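Local coordinates for putative phthiocerol dimycocerosate transporter LppX (Mycobacterium tuberculosis, PDB 2BYO), which probably carries phthiocerol dimycocerosates from the cell membrane toward the outer membrane, holding lipid in a large hydrophobic cavity, at residues Val45-Thr48 with Gly49-Ser53. Residues are numbered along the deposited sequence; the frame is centred on the assembly and turned at random.
Sequences VRTT and GKVDS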
loop_
_atom_site.group_PDB
_atom_site.type_symbol
_atom_site.label_atom_id
_atom_site.label_comp_id
_atom_site.label_asym_id
_atom_site.label_seq_id
_atom_site.Cartn_x
_atom_site.Cartn_y
_atom_site.Cartn_z
ATOM N N VAL A 45 5.203 3.730 -3.857
ATOM C CA VAL A 45 4.090 4.560 -3.421
ATOM C C VAL A 45 4.150 5.903 -4.144
ATOM O O VAL A 45 5.187 6.556 -4.171
ATOM C CB VAL A 45 4.117 4.785 -1.898
ATOM C CG1 VAL A 45 2.954 5.677 -1.468
ATOM C CG2 VAL A 45 4.071 3.442 -1.150
ATOM N N ARG A 46 3.038 6.301 -4.741
ATOM C CA ARG A 46 2.909 7.610 -5.353
ATOM C C ARG A 46 1.637 8.242 -4.810
ATOM O O ARG A 46 0.708 7.532 -4.403
ATOM C CB ARG A 46 2.813 7.493 -6.887
ATOM C CG ARG A 46 4.033 6.832 -7.556
ATOM C CD ARG A 46 5.283 7.715 -7.518
ATOM N NE ARG A 46 6.424 7.041 -8.151
ATOM C CZ ARG A 46 7.275 6.202 -7.549
ATOM N NH1 ARG A 46 7.172 5.907 -6.257
ATOM N NH2 ARG A 46 8.256 5.650 -8.251
ATOM N N THR A 47 1.600 9.572 -4.804
ATOM C CA THR A 47 0.421 10.305 -4.385
ATOM C C THR A 47 0.151 11.443 -5.359
ATOM O O THR A 47 1.058 11.898 -6.053
ATOM C CB THR A 47 0.578 10.910 -2.951
ATOM O OG1 THR A 47 1.702 11.792 -2.904
ATOM C CG2 THR A 47 0.762 9.824 -1.911
ATOM N N THR A 48 -1.108 11.881 -5.398
ATOM C CA THR A 48 -1.502 13.124 -6.044
ATOM C C THR A 48 -2.218 13.991 -5.009
ATOM O O THR A 48 -2.733 13.485 -4.002
ATOM C CB THR A 48 -2.475 12.908 -7.225
ATOM O OG1 THR A 48 -3.729 12.442 -6.727
ATOM C CG2 THR A 48 -1.933 11.886 -8.221
ATOM N N GLY A 49 -2.261 15.297 -5.276
ATOM C CA GLY A 49 -2.935 16.235 -4.401
ATOM C C GLY A 49 -2.197 16.352 -3.091
ATOM O O GLY A 49 -0.973 16.392 -3.068
ATOM N N LYS A 50 -2.946 16.393 -1.995
ATOM C CA LYS A 50 -2.359 16.567 -0.679
ATOM C C LYS A 50 -2.717 15.392 0.217
ATOM O O LYS A 50 -3.892 15.145 0.508
ATOM C CB LYS A 50 -2.809 17.896 -0.081
ATOM C CG LYS A 50 -2.156 19.068 -0.789
ATOM C CD LYS A 50 -2.535 20.402 -0.192
ATOM C CE LYS A 50 -1.613 21.507 -0.713
ATOM N NZ LYS A 50 -0.166 21.217 -0.409
ATOM N N VAL A 51 -1.683 14.648 0.600
ATOM C CA VAL A 51 -1.801 13.507 1.483
ATOM C C VAL A 51 -0.899 13.759 2.687
ATOM O O VAL A 51 0.323 13.828 2.549
ATOM C CB VAL A 51 -1.372 12.216 0.758
ATOM C CG1 VAL A 51 -1.280 11.044 1.734
ATOM C CG2 VAL A 51 -2.344 11.910 -0.389
ATOM N N ASP A 52 -1.512 13.902 3.859
ATOM C CA ASP A 52 -0.798 14.211 5.100
ATOM C C ASP A 52 -0.726 13.003 6.041
ATOM O O ASP A 52 -0.193 13.109 7.144
ATOM C CB ASP A 52 -1.505 15.367 5.824
ATOM C CG ASP A 52 -1.389 16.694 5.085
ATOM O OD1 ASP A 52 -0.289 17.015 4.579
ATOM O OD2 ASP A 52 -2.391 17.446 5.040
ATOM N N SER A 53 -1.252 11.863 5.604
ATOM C CA SER A 53 -1.435 10.706 6.476
ATOM C C SER A 53 -0.322 9.660 6.395
ATOM O O SER A 53 -0.419 8.612 7.030
ATOM C CB SER A 53 -2.777 10.040 6.164
ATOM O OG SER A 53 -2.822 9.573 4.828
#
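Thr-47 and Val-51 meet in a local, purely van der Waals contact where strand 40-49 runs out and the chain bends into the loop leading to strand 57-65. It illustrates how a strand end can turn back on itself without any hydrogen bond between the two arms. The bend falls at Gly-49, whose positive phi of 68° turns the backbone. Beyond it, Val-51 points back toward the strand. Its CG2 methyl does the touching, 4.0 Å from each of Thr-47 CB and Thr-47 CG2 and no farther from Thr-48 O. Each touching methyl, Val-51 CG2 and Thr-47 CG2, lies anti to its own carbonyl carbon; the two side chains cross at a slant inside the bend. With chi1 at 59°, Thr-47 turns its hydroxyl off this apolar patch, and OG1 hydrogen-bonds instead to Thr-58 O of the adjoining strand. A bound alpha-linolenic acid lies about 7 Å from the Thr-47 side chain. Thr-48 faces the other way and pairs its OG1 with Ser-192 OG. Further back, Arg-46 folds over its own strand: NH1 bonds to Val-45 O at 3.0 Å, approaching from above the carbonyl plane although the oxygen lies in the guanidinium plane, while NH2 forms a salt bridge with Asp-61, a zinc ligand. Val-51 also packs on Ile-193, and Lys-50 continues the backbone pairing with Ser-190. The strand is thus flanked by 57-65 and 191-198, and its bent exit belongs to the antiparallel, U-shaped beta-half-barrel of the LppX/LprAFG lipoproteins.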